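Local coordinates for protein BauA (Acinetobacter baumannii, PDB 6HCP) that probably takes up the iron-loaded siderophore preacinetobactin across the bacterial outer membrane as a TonB-dependent transporter, at residues T64-D69 and R137-K142; D115-G120 and G158-L163; G40-T45 and R576-F581; K78-V83 and W100-Y105. All blocks are in the same frame, centred on the assembly; numbering follows the deposited sequence. Where two conformers were deposited one is given.

Contact 1. Residues T64-D69 and R137-K142; sequences TISYTD and RVEVLK. With EDO (1,2-ethanediol), chain H.
I65 and V140 form a hydrogen-bonded pair in an antiparallel two-strand ladder, buried in the plug domain that fills the barrel of this TonB-dependent receptor; strand 64-68 pairs with strand 135-142 of the plug's mixed sheet, at 167°. Two reciprocal backbone rings hold them: V140 N gives to I65 O at 2.8 Å and V140 O takes the return bond from I65 N, and Y67 and V138 repeat the pattern. On the face carrying I65, Y67, V138 and V140, I65 CG2 packs on V140 CB at 4.0 Å, while V140 CG2 comes to the edge of the Y67 ring. Helix 81-84 lies against Y67, V138 and V140.

The other face, with T64, S66, T68, R137, E139 and L141, is more polar toward R137, while T64 CG2 meets L141 CG. R137 folds back at chi2 (-77°), which brings its guanidinium alongside T68, with T68 CG2 over one face. D69 OD1 to R137 NH1 is a long salt bridge, 3.8 Å, and a water joins the two atoms; D36 pairs with R137 NH2. E139 OE1 receives bonds from N162 and N48. Its other oxygen is tied to S66 through one water, 2.6 Å from both S66 OG and E139 OE2.

Contact 2. Residues D115-G120 and G158-L163; sequences DMSMNG and GGTVNL. With EDO (1,2-ethanediol), chain P.
N162 OD1 is gripped by two donors of the facing segment, S117 OG at 2.8 Å and G120 N at 2.9 Å, both arriving from the same face of the amide plane. This clasp closes the parallel pairing of strand 117-118 with strand 159-165 in the mixed sheet of the plug domain. S117 turns its hydroxyl between its backbone N and carbonyl carbon (chi1 55°), bringing OG over N162 CB and onto OD1. With ND2 engaged by E139, the amide is held from two sides and its flip is fixed.

The backbone carries the rest in parallel fashion: S117 N gives to V161 O, L163 N gives to S117 O, and N119 N gives to L163 O at 2.8 Å. Beyond the last of these the chain turns at N119 and G120, both with positive phi, and G120 N swings onto the asparagine. On the side of the sheet that carries L163, M116 lies beside V161 with CG 4.1 Å from V161 CB; its SD and CE both reach L163 CD1 at 4.0 Å. Before the pairing starts, a water bridges D115 O and V161 N, accepting from V161 N at 2.9 Å.

Contact 3. Residues G40-T45 and R576-F581; sequences GGQVAT and RLMGGF. With EDO (1,2-ethanediol), chain U; EDO (1,2-ethanediol), chain I; EDO (1,2-ethanediol), chain H.
Q42 and R576 meet crosswise: the two side chains lie at about a right angle, and the amide and guanidinium planes are 87° apart. Q42 OE1 sits at the guanidinium edge, near its plane, yet the closest approach to this arginine is at its methylene, with R576 CD 3.8 Å from Q42 OE1 and 3.4 Å from G40 O. The bend at chi3 (-68°) carries the charged end off the strand; E614 and D616 of the neighbouring strand 599-618 take NE and NH1 in salt bridges. Q42 NE2 donates to D74 and only weakly to E614.

Here the loop ahead of the plug's first strand, 46-48, leans on the wall of the TonB-dependent receptor barrel, at strand 575-590. Further along that strand, M578 and V43 lie antiparallel, side by side; in the conformer given, M578 CE comes 4.0 Å from V43 CG2. F568 of the adjoining barrel strand 549-569 touches both side chains.

An ethanediol, probably from the crystallisation liquor, is wedged between loop and wall. It takes the backbone N-H of Q42, at 2.6 Å from Q42 N to its O2, and receives a weak bond from V43 N. A second lies inside the plug, where its O2 accepts from S66 N and donates to A44 O (2.9 Å).

Contact 4. Residues K78-V83 and W100-Y105; sequences KDITEV and WSENYY
D79 lies against the side chain of E102, and just ahead of it K78 N donates to E82 OE1 at 2.9 Å. The D79 and E102 side chains run antiparallel alongside each other, their carboxylates stacked with planes 12° apart, and D79 OD1 lies 3.8 Å from E102 OE1. Two like charges this close would probably raise the affinity of one of them for a proton, although the N-H groups of I80, T81 and T130 on E102, and of E82 on D79, would offset this. D79 OD1 itself accepts from E82 N at 3.0 Å, a capping bond in the turn that leads into the short helix.

At I80 the backbone N points to the glutamate and makes a weak bond to E102 OE2. T81 binds E102 twice. Its N gives to E102 OE1 at 2.7 Å on the syn side, 19° out of the carboxylate plane, and its OG1 gives to the anti lone pair of the same oxygen at 2.6 Å. With chi1 at -60° the hydroxyl lies beside T81's own backbone N, which lets one residue clasp one oxygen with two donors. T81 OG1 also approaches Y104 CD2 obliquely at 3.5 Å and accepts from a water that in turn takes the N-H of N103. E102 thus ties the loop at 100-105 to the backbone N-H groups of I80 and T81, with OE2 also held by T130 N.

In the plug, I80 and Y104 rest on V161 of strand 159-165, I80 also reaches L163, and K78 and E82 touch M699 of barrel strand 697-705.

Contacts 1, 2 and 4 lie within the plug, and contact 3 joins its N-terminal part to the barrel. Contacts 1 and 2 are 9 Å apart between centres and share one sheet, since strands 135-142 and 159-165 are neighbours: E139 O lies 2.8 Å from N162 N. Contact 3 continues from the outer edge of this sheet, where A44 N is 2.9 Å from S66 O. Contact 4 packs on contact 2, with Y104 OH 3.8 Å from M116 CG, and on contact 1 through V83 against Y67. Contacts 2 and 3 do not touch; their nearest atoms are about 10 Å apart.

Contact 1. Residues T64-D69 and R137-K142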
loop_
_atom_site.group_PDB
_atom_site.type_symbol
_atom_site.label_atom_id
_atom_site.label_comp_id
_atom_site.label_asym_id
_atom_site.label_seq_id
_atom_site.Cartn_x
_atom_site.Cartn_y
_atom_site.Cartn_z
ATOM N N THR A 64 29.025 22.687 6.312
ATOM C CA THR A 64 27.842 23.521 6.379
ATOM C C THR A 64 26.890 23.171 5.229
ATOM O O THR A 64 27.319 22.738 4.158
ATOM C CB THR A 64 28.177 25.007 6.267
ATOM O OG1 THR A 64 28.925 25.206 5.058
ATOM C CG2 THR A 64 28.938 25.500 7.479
ATOM N N ILE A 65 25.595 23.351 5.485
ATOM C CA ILE A 65 24.592 23.241 4.425
ATOM C C ILE A 65 23.447 24.182 4.758
ATOM O O ILE A 65 23.145 24.420 5.934
ATOM C CB ILE A 65 24.115 21.784 4.247
ATOM C CG1 ILE A 65 23.157 21.681 3.054
ATOM C CG2 ILE A 65 23.470 21.263 5.519
ATOM C CD1 ILE A 65 23.369 20.491 2.188
ATOM N N SER A 66 22.878 24.804 3.721
ATOM C CA SER A 66 21.722 25.662 3.895
ATOM C C SER A 66 20.606 25.239 2.939
ATOM O O SER A 66 20.807 25.235 1.731
ATOM C CB SER A 66 22.099 27.095 3.667
ATOM O OG SER A 66 20.957 27.930 3.692
ATOM N N TYR A 67 19.449 24.913 3.508
ATOM C CA TYR A 67 18.265 24.510 2.740
ATOM C C TYR A 67 17.385 25.734 2.504
ATOM O O TYR A 67 17.155 26.530 3.413
ATOM C CB TYR A 67 17.477 23.444 3.495
ATOM C CG TYR A 67 18.278 22.216 3.828
ATOM C CD1 TYR A 67 18.542 21.258 2.866
ATOM C CD2 TYR A 67 18.805 22.023 5.104
ATOM C CE1 TYR A 67 19.355 20.167 3.141
ATOM C CE2 TYR A 67 19.617 20.934 5.389
ATOM C CZ TYR A 67 19.797 19.946 4.434
ATOM O OH TYR A 67 20.659 18.905 4.672
ATOM N N THR A 68 16.787 25.800 1.310
ATOM C CA THR A 68 15.883 26.915 0.957
ATOM C C THR A 68 14.447 26.590 1.367
ATOM O O THR A 68 14.056 25.428 1.532
ATOM C CB THR A 68 15.960 27.246 -0.541
ATOM O OG1 THR A 68 15.411 26.138 -1.258
ATOM C CG2 THR A 68 17.375 27.504 -1.013
ATOM N N ASP A 69 13.631 27.642 1.398
ATOM C CA ASP A 69 12.220 27.524 1.624
ATOM C C ASP A 69 11.561 26.690 0.509
ATOM O O ASP A 69 10.558 26.058 0.767
ATOM C CB ASP A 69 11.547 28.888 1.814
ATOM C CG ASP A 69 11.770 29.921 0.711
ATOM O OD1 ASP A 69 12.726 29.796 -0.073
ATOM O OD2 ASP A 69 10.959 30.833 0.644
ATOM N N ARG A 137 15.595 30.215 4.957
ATOM C CA ARG A 137 16.700 29.269 4.940
ATOM C C ARG A 137 16.718 28.517 6.273
ATOM O O ARG A 137 16.363 29.051 7.309
ATOM C CB ARG A 137 18.066 29.932 4.751
ATOM C CG ARG A 137 18.181 30.829 3.528
ATOM C CD ARG A 137 18.346 30.022 2.249
ATOM N NE ARG A 137 18.540 30.898 1.107
ATOM C CZ ARG A 137 17.596 31.272 0.239
ATOM N NH1 ARG A 137 16.323 30.928 0.395
ATOM N NH2 ARG A 137 17.959 32.010 -0.795
ATOM N N VAL A 138 17.137 27.257 6.206
ATOM C CA VAL A 138 17.447 26.470 7.385
ATOM C C VAL A 138 18.879 25.976 7.234
ATOM O O VAL A 138 19.159 25.212 6.314
ATOM C CB VAL A 138 16.476 25.289 7.548
ATOM C CG1 VAL A 138 16.950 24.351 8.657
ATOM C CG2 VAL A 138 15.064 25.760 7.812
ATOM N N GLU A 139 19.786 26.522 8.058
ATOM C CA GLU A 139 21.190 26.324 7.926
ATOM C C GLU A 139 21.697 25.394 9.038
ATOM O O GLU A 139 21.245 25.454 10.184
ATOM C CB GLU A 139 21.946 27.659 8.035
ATOM C CG GLU A 139 21.446 28.749 7.114
ATOM C CD GLU A 139 22.206 30.056 7.247
ATOM O OE1 GLU A 139 22.934 30.236 8.280
ATOM O OE2 GLU A 139 22.125 30.867 6.296
ATOM N N VAL A 140 22.658 24.547 8.687
ATOM C CA VAL A 140 23.288 23.639 9.631
ATOM C C VAL A 140 24.797 23.835 9.536
ATOM O O VAL A 140 25.387 23.795 8.443
ATOM C CB VAL A 140 22.930 22.161 9.380
ATOM C CG1 VAL A 140 23.564 21.254 10.435
ATOM C CG2 VAL A 140 21.436 21.936 9.332
ATOM N N LEU A 141 25.427 23.968 10.705
ATOM C CA LEU A 141 26.880 23.913 10.828
ATOM C C LEU A 141 27.206 22.732 11.739
ATOM O O LEU A 141 26.701 22.667 12.852
ATOM C CB LEU A 141 27.409 25.222 11.416
ATOM C CG LEU A 141 28.941 25.294 11.493
ATOM C CD1 LEU A 141 29.425 26.721 11.335
ATOM C CD2 LEU A 141 29.459 24.691 12.782
ATOM N N LYS A 142 27.965 21.772 11.221
ATOM C CA LYS A 142 28.177 20.521 11.907
ATOM C C LYS A 142 29.357 20.645 12.871
ATOM O O LYS A 142 30.383 21.269 12.579
ATOM C CB LYS A 142 28.373 19.372 10.915
ATOM C CG LYS A 142 27.147 19.140 10.035
ATOM C CD LYS A 142 27.345 18.108 8.966
ATOM C CE LYS A 142 26.391 18.297 7.801
ATOM N NZ LYS A 142 26.438 17.132 6.902
HETATM C C1 EDO H . 26.293 26.497 2.283
HETATM O O1 EDO H . 27.701 26.792 2.249
HETATM C C2 EDO H . 25.987 25.243 1.463
HETATM O O2 EDO H . 24.574 24.930 1.557
HETATM O O HOH W 1 21.857 30.376 3.712
HETATM O O HOH W 2 14.426 31.686 -1.602
#

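Contact 2. Residues D115-G120 and G158-L163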
loop_
_atom_site.group_PDB
_atom_site.type_symbol
_atom_site.label_atom_id
_atom_site.label_comp_id
_atom_site.label_asym_id
_atom_site.label_seq_id
_atom_site.Cartn_x
_atom_site.Cartn_y
_atom_site.Cartn_z
ATOM N N ASP A 115 18.616 25.082 21.367
ATOM C CA ASP A 115 19.898 25.667 20.990
ATOM C C ASP A 115 19.908 26.162 19.541
ATOM O O ASP A 115 20.968 26.457 18.985
ATOM C CB ASP A 115 21.043 24.677 21.230
ATOM C CG ASP A 115 21.319 24.455 22.713
ATOM O OD1 ASP A 115 20.780 25.242 23.519
ATOM O OD2 ASP A 115 22.005 23.466 23.058
ATOM N N MET A 116 18.742 26.245 18.902
ATOM C CA MET A 116 18.706 26.804 17.548
ATOM C C MET A 116 18.830 28.327 17.626
ATOM O O MET A 116 18.337 28.934 18.577
ATOM C CB MET A 116 17.391 26.458 16.842
ATOM C CG MET A 116 17.152 24.966 16.753
ATOM S SD MET A 116 15.713 24.687 15.662
ATOM C CE MET A 116 14.401 25.423 16.618
ATOM N N SER A 117 19.409 28.924 16.587
ATOM C CA SER A 117 19.445 30.357 16.475
ATOM C C SER A 117 18.452 30.839 15.415
ATOM O O SER A 117 18.059 30.075 14.523
ATOM C CB SER A 117 20.839 30.847 16.216
ATOM O OG SER A 117 21.424 30.242 15.073
ATOM N N MET A 118 18.003 32.093 15.576
ATOM C CA MET A 118 17.171 32.780 14.598
ATOM C C MET A 118 17.910 34.029 14.111
ATOM O O MET A 118 18.277 34.858 14.925
ATOM C CB MET A 118 15.813 33.184 15.165
ATOM C CG MET A 118 14.911 33.836 14.097
ATOM S SD MET A 118 13.317 34.364 14.752
ATOM C CE MET A 118 12.599 32.801 15.226
ATOM N N ASN A 119 18.298 34.036 12.831
ATOM C CA ASN A 119 19.116 35.099 12.272
ATOM C C ASN A 119 20.353 35.313 13.160
ATOM O O ASN A 119 20.774 36.461 13.408
ATOM C CB ASN A 119 18.300 36.388 12.147
ATOM C CG ASN A 119 17.092 36.231 11.243
ATOM O OD1 ASN A 119 17.194 35.627 10.175
ATOM N ND2 ASN A 119 15.967 36.792 11.645
ATOM N N GLY A 120 20.914 34.211 13.667
ATOM C CA GLY A 120 22.183 34.230 14.400
ATOM C C GLY A 120 22.021 34.409 15.908
ATOM O O GLY A 120 23.018 34.332 16.630
ATOM N N GLY A 158 26.498 19.142 19.248
ATOM C CA GLY A 158 26.556 18.367 18.009
ATOM C C GLY A 158 26.665 19.253 16.764
ATOM O O GLY A 158 27.248 18.869 15.747
ATOM N N GLY A 159 25.971 20.390 16.788
ATOM C CA GLY A 159 26.005 21.345 15.664
ATOM C C GLY A 159 25.072 22.509 15.924
ATOM O O GLY A 159 24.310 22.497 16.866
ATOM N N THR A 160 25.060 23.470 15.008
ATOM C CA THR A 160 24.183 24.616 15.156
ATOM C C THR A 160 23.233 24.676 13.953
ATOM O O THR A 160 23.667 24.641 12.799
ATOM C CB THR A 160 24.967 25.920 15.334
ATOM O OG1 THR A 160 25.806 25.786 16.490
ATOM C CG2 THR A 160 24.051 27.121 15.482
ATOM N N VAL A 161 21.952 24.808 14.269
ATOM C CA VAL A 161 20.898 25.018 13.314
ATOM C C VAL A 161 20.491 26.488 13.401
ATOM O O VAL A 161 20.080 26.946 14.471
ATOM C CB VAL A 161 19.700 24.107 13.617
ATOM C CG1 VAL A 161 18.564 24.345 12.632
ATOM C CG2 VAL A 161 20.117 22.645 13.642
ATOM N N ASN A 162 20.622 27.197 12.276
ATOM C CA ASN A 162 20.326 28.622 12.208
ATOM C C ASN A 162 19.152 28.829 11.242
ATOM O O ASN A 162 19.223 28.407 10.078
ATOM C CB ASN A 162 21.553 29.425 11.769
ATOM C CG ASN A 162 21.300 30.920 11.737
ATOM O OD1 ASN A 162 20.729 31.472 12.684
ATOM N ND2 ASN A 162 21.613 31.562 10.609
ATOM N N LEU A 163 18.078 29.431 11.753
ATOM C CA LEU A 163 16.869 29.643 10.983
ATOM C C LEU A 163 16.822 31.106 10.541
ATOM O O LEU A 163 16.920 32.028 11.382
ATOM C CB LEU A 163 15.646 29.298 11.834
ATOM C CG LEU A 163 15.688 27.928 12.518
ATOM C CD1 LEU A 163 14.409 27.674 13.290
ATOM C CD2 LEU A 163 15.918 26.813 11.514
HETATM C C1 EDO P . 23.941 37.653 15.166
HETATM O O1 EDO P . 24.809 38.765 14.930
HETATM C C2 EDO P . 22.768 38.082 16.026
HETATM O O2 EDO P . 21.662 38.388 15.174
HETATM O O HOH W 3 21.399 24.455 17.077
HETATM O O HOH W 4 24.062 25.221 18.973
#

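Contact 3. Residues G40-T45 and R576-F581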
loop_
_atom_site.group_PDB
_atom_site.type_symbol
_atom_site.label_atom_id
_atom_site.label_comp_id
_atom_site.label_asym_id
_atom_site.label_seq_id
_atom_site.Cartn_x
_atom_site.Cartn_y
_atom_site.Cartn_z
ATOM N N GLY A 40 19.365 23.646 -8.816
ATOM C CA GLY A 40 18.329 22.842 -8.195
ATOM C C GLY A 40 17.355 23.663 -7.367
ATOM O O GLY A 40 16.237 23.228 -7.127
ATOM N N GLY A 41 17.828 24.771 -6.789
ATOM C CA GLY A 41 16.980 25.678 -6.039
ATOM C C GLY A 41 16.702 25.224 -4.598
ATOM O O GLY A 41 15.965 25.903 -3.886
ATOM N N GLN A 42 17.338 24.137 -4.147
ATOM C CA GLN A 42 16.963 23.560 -2.839
ATOM C C GLN A 42 18.011 23.848 -1.750
ATOM O O GLN A 42 17.690 23.761 -0.561
ATOM C CB GLN A 42 16.655 22.079 -3.026
ATOM C CG GLN A 42 15.332 21.906 -3.775
ATOM C CD GLN A 42 15.083 20.482 -4.184
ATOM O OE1 GLN A 42 16.034 19.709 -4.290
ATOM N NE2 GLN A 42 13.799 20.117 -4.265
ATOM N N VAL A 43 19.206 24.251 -2.163
ATOM C CA VAL A 43 20.308 24.557 -1.275
ATOM C C VAL A 43 20.879 25.922 -1.669
ATOM O O VAL A 43 20.903 26.279 -2.860
ATOM C CB VAL A 43 21.353 23.440 -1.390
ATOM C CG1 VAL A 43 22.715 23.845 -0.856
ATOM C CG2 VAL A 43 20.846 22.173 -0.713
ATOM N N ALA A 44 21.336 26.679 -0.676
ATOM C CA ALA A 44 21.946 28.004 -0.901
ATOM C C ALA A 44 23.471 27.884 -0.918
ATOM O O ALA A 44 24.044 26.895 -0.476
ATOM C CB ALA A 44 21.465 28.963 0.155
ATOM N N THR A 45 24.139 28.921 -1.436
ATOM C CA THR A 45 25.568 28.846 -1.692
ATOM C C THR A 45 26.373 29.415 -0.518
ATOM O O THR A 45 27.593 29.371 -0.541
ATOM C CB THR A 45 25.934 29.597 -2.979
ATOM O OG1 THR A 45 25.374 30.904 -2.853
ATOM C CG2 THR A 45 25.386 28.925 -4.219
ATOM N N ARG A 576 17.948 16.297 -9.741
ATOM C CA ARG A 576 18.529 16.784 -8.507
ATOM C C ARG A 576 18.838 15.586 -7.607
ATOM O O ARG A 576 18.075 14.636 -7.560
ATOM C CB ARG A 576 17.574 17.776 -7.844
ATOM C CG ARG A 576 17.384 19.052 -8.654
ATOM C CD ARG A 576 16.325 19.953 -8.083
ATOM N NE ARG A 576 15.004 19.394 -8.202
ATOM C CZ ARG A 576 14.291 19.359 -9.328
ATOM N NH1 ARG A 576 13.151 18.704 -9.351
ATOM N NH2 ARG A 576 14.744 19.913 -10.437
ATOM N N LEU A 577 19.965 15.666 -6.902
ATOM C CA LEU A 577 20.433 14.605 -6.033
ATOM C C LEU A 577 21.080 15.226 -4.793
ATOM O O LEU A 577 21.998 16.044 -4.939
ATOM C CB LEU A 577 21.472 13.814 -6.816
ATOM C CG LEU A 577 21.906 12.489 -6.220
ATOM C CD1 LEU A 577 20.711 11.557 -6.066
ATOM C CD2 LEU A 577 22.960 11.868 -7.120
ATOM N N MET A 578 20.642 14.783 -3.605
ATOM C CA MET A 578 21.183 15.220 -2.296
ATOM C C MET A 578 21.310 13.988 -1.389
ATOM O O MET A 578 20.391 13.167 -1.315
ATOM C CB MET A 578 20.250 16.219 -1.599
ATOM C CG MET A 578 20.155 17.582 -2.258
ATOM S SD MET A 578 18.710 18.534 -1.674
ATOM C CE MET A 578 19.052 18.630 0.081
ATOM N N GLY A 579 22.447 13.853 -0.706
ATOM C CA GLY A 579 22.614 12.789 0.247
ATOM C C GLY A 579 24.065 12.536 0.555
ATOM O O GLY A 579 24.914 13.413 0.400
ATOM N N GLY A 580 24.335 11.335 1.044
ATOM C CA GLY A 580 25.668 10.964 1.426
ATOM C C GLY A 580 25.707 9.715 2.283
ATOM O O GLY A 580 24.676 9.040 2.534
ATOM N N PHE A 581 26.921 9.428 2.735
ATOM C CA PHE A 581 27.270 8.259 3.531
ATOM C C PHE A 581 28.139 8.731 4.697
ATOM O O PHE A 581 29.002 9.597 4.529
ATOM C CB PHE A 581 28.051 7.231 2.703
ATOM C CG PHE A 581 27.366 6.830 1.420
ATOM C CD1 PHE A 581 27.451 7.630 0.289
ATOM C CD2 PHE A 581 26.575 5.692 1.361
ATOM C CE1 PHE A 581 26.730 7.318 -0.857
ATOM C CE2 PHE A 581 25.922 5.340 0.188
ATOM C CZ PHE A 581 25.949 6.184 -0.897
HETATM C C1 EDO U . 19.509 20.404 -5.195
HETATM O O1 EDO U . 20.038 19.290 -4.442
HETATM C C2 EDO U . 20.156 21.670 -4.641
HETATM O O2 EDO U . 19.419 22.810 -5.004
HETATM C C1 EDO I . 17.103 16.542 -4.418
HETATM O O1 EDO I . 17.596 17.884 -4.062
HETATM C C2 EDO I . 16.593 15.741 -3.222
HETATM O O2 EDO I . 15.341 16.192 -2.722
HETATM C C1 EDO H . 26.293 26.497 2.283
HETATM O O1 EDO H . 27.701 26.792 2.249
HETATM C C2 EDO H . 25.987 25.243 1.463
HETATM O O2 EDO H . 24.574 24.930 1.557
#

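Contact 4. Residues K78-V83 and W100-Y105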
loop_
_atom_site.group_PDB
_atom_site.type_symbol
_atom_site.label_atom_id
_atom_site.label_comp_id
_atom_site.label_asym_id
_atom_site.label_seq_id
_atom_site.Cartn_x
_atom_site.Cartn_y
_atom_site.Cartn_z
ATOM N N LYS A 78 7.045 19.532 8.251
ATOM C CA LYS A 78 6.179 19.957 9.333
ATOM C C LYS A 78 7.015 20.438 10.536
ATOM O O LYS A 78 6.478 20.990 11.487
ATOM C CB LYS A 78 5.282 18.787 9.732
ATOM C CG LYS A 78 4.389 18.226 8.623
ATOM C CD LYS A 78 3.108 19.022 8.412
ATOM C CE LYS A 78 2.204 18.488 7.306
ATOM N NZ LYS A 78 2.791 18.715 5.963
ATOM N N ASP A 79 8.317 20.130 10.531
ATOM C CA ASP A 79 9.215 20.533 11.608
ATOM C C ASP A 79 10.644 20.563 11.065
ATOM O O ASP A 79 10.868 20.319 9.886
ATOM C CB ASP A 79 9.043 19.636 12.839
ATOM C CG ASP A 79 9.444 18.181 12.648
ATOM O OD1 ASP A 79 10.225 17.905 11.730
ATOM O OD2 ASP A 79 8.914 17.326 13.394
ATOM N N ILE A 80 11.594 21.021 11.889
ATOM C CA ILE A 80 12.936 21.258 11.414
ATOM C C ILE A 80 13.622 19.928 11.081
ATOM O O ILE A 80 14.371 19.843 10.116
ATOM C CB ILE A 80 13.740 22.084 12.434
ATOM C CG1 ILE A 80 13.121 23.473 12.614
ATOM C CG2 ILE A 80 15.186 22.160 11.992
ATOM C CD1 ILE A 80 12.942 24.240 11.315
ATOM N N THR A 81 13.287 18.878 11.842
ATOM C CA THR A 81 13.861 17.534 11.612
ATOM C C THR A 81 13.605 17.088 10.166
ATOM O O THR A 81 14.475 16.525 9.510
ATOM C CB THR A 81 13.272 16.505 12.586
ATOM O OG1 THR A 81 13.564 16.930 13.919
ATOM C CG2 THR A 81 13.835 15.119 12.359
ATOM N N GLU A 82 12.379 17.327 9.692
ATOM C CA GLU A 82 11.937 16.898 8.354
ATOM C C GLU A 82 12.652 17.696 7.264
ATOM O O GLU A 82 12.641 17.282 6.111
ATOM C CB GLU A 82 10.421 17.049 8.224
ATOM C CG GLU A 82 9.681 16.001 9.028
ATOM C CD GLU A 82 8.166 16.023 8.931
ATOM O OE1 GLU A 82 7.622 16.723 8.054
ATOM O OE2 GLU A 82 7.543 15.296 9.711
ATOM N N VAL A 83 13.298 18.813 7.632
ATOM C CA VAL A 83 14.162 19.515 6.718
ATOM C C VAL A 83 15.582 18.946 6.775
ATOM O O VAL A 83 16.202 18.713 5.742
ATOM C CB VAL A 83 14.175 21.032 6.997
ATOM C CG1 VAL A 83 15.049 21.750 5.995
ATOM C CG2 VAL A 83 12.774 21.627 7.005
ATOM N N TRP A 100 6.925 14.756 22.290
ATOM C CA TRP A 100 6.783 16.019 23.010
ATOM C C TRP A 100 7.825 17.054 22.564
ATOM O O TRP A 100 7.715 18.233 22.897
ATOM C CB TRP A 100 6.814 15.768 24.517
ATOM C CG TRP A 100 7.956 14.921 24.978
ATOM C CD1 TRP A 100 7.960 13.576 25.196
ATOM C CD2 TRP A 100 9.272 15.385 25.330
ATOM N NE1 TRP A 100 9.189 13.168 25.635
ATOM C CE2 TRP A 100 9.984 14.267 25.808
ATOM C CE3 TRP A 100 9.876 16.646 25.378
ATOM C CZ2 TRP A 100 11.320 14.353 26.191
ATOM C CZ3 TRP A 100 11.202 16.729 25.759
ATOM C CH2 TRP A 100 11.919 15.592 26.133
ATOM N N SER A 101 8.822 16.628 21.788
ATOM C CA SER A 101 9.763 17.539 21.143
ATOM C C SER A 101 10.325 16.861 19.905
ATOM O O SER A 101 10.234 15.642 19.771
ATOM C CB SER A 101 10.901 17.967 22.056
ATOM O OG SER A 101 11.909 16.959 22.133
ATOM N N GLU A 102 11.019 17.647 19.079
ATOM C CA GLU A 102 11.893 17.083 18.042
ATOM C C GLU A 102 13.108 16.463 18.738
ATOM O O GLU A 102 13.404 16.757 19.905
ATOM C CB GLU A 102 12.372 18.149 17.052
ATOM C CG GLU A 102 11.250 18.913 16.357
ATOM C CD GLU A 102 11.723 19.786 15.208
ATOM O OE1 GLU A 102 12.498 19.262 14.391
ATOM O OE2 GLU A 102 11.303 20.992 15.117
ATOM N N ASN A 103 13.757 15.540 18.040
ATOM C CA ASN A 103 14.920 14.862 18.603
ATOM C C ASN A 103 15.883 14.502 17.481
ATOM O O ASN A 103 15.575 13.665 16.635
ATOM C CB ASN A 103 14.541 13.602 19.373
ATOM C CG ASN A 103 15.743 12.965 20.056
ATOM O OD1 ASN A 103 16.559 13.669 20.637
ATOM N ND2 ASN A 103 15.895 11.655 19.949
ATOM N N TYR A 104 17.045 15.157 17.447
ATOM C CA TYR A 104 18.062 14.816 16.463
ATOM C C TYR A 104 19.476 14.973 17.052
ATOM O O TYR A 104 19.699 15.657 18.035
ATOM C CB TYR A 104 17.921 15.664 15.193
ATOM C CG TYR A 104 17.815 17.148 15.420
ATOM C CD1 TYR A 104 18.938 17.956 15.482
ATOM C CD2 TYR A 104 16.581 17.767 15.517
ATOM C CE1 TYR A 104 18.843 19.306 15.777
ATOM C CE2 TYR A 104 16.472 19.127 15.763
ATOM C CZ TYR A 104 17.603 19.903 15.899
ATOM O OH TYR A 104 17.481 21.248 16.172
ATOM N N TYR A 105 20.386 14.187 16.483
ATOM C CA TYR A 105 21.798 14.199 16.748
ATOM C C TYR A 105 22.519 14.736 15.508
ATOM O O TYR A 105 22.113 14.446 14.375
ATOM C CB TYR A 105 22.301 12.787 17.045
ATOM C CG TYR A 105 21.726 12.141 18.275
ATOM C CD1 TYR A 105 20.461 11.577 18.259
ATOM C CD2 TYR A 105 22.518 11.918 19.387
ATOM C CE1 TYR A 105 19.939 10.943 19.372
ATOM C CE2 TYR A 105 21.989 11.358 20.540
ATOM C CZ TYR A 105 20.720 10.814 20.514
ATOM O OH TYR A 105 20.236 10.212 21.627
HETATM O O HOH W 5 12.311 14.999 15.551
#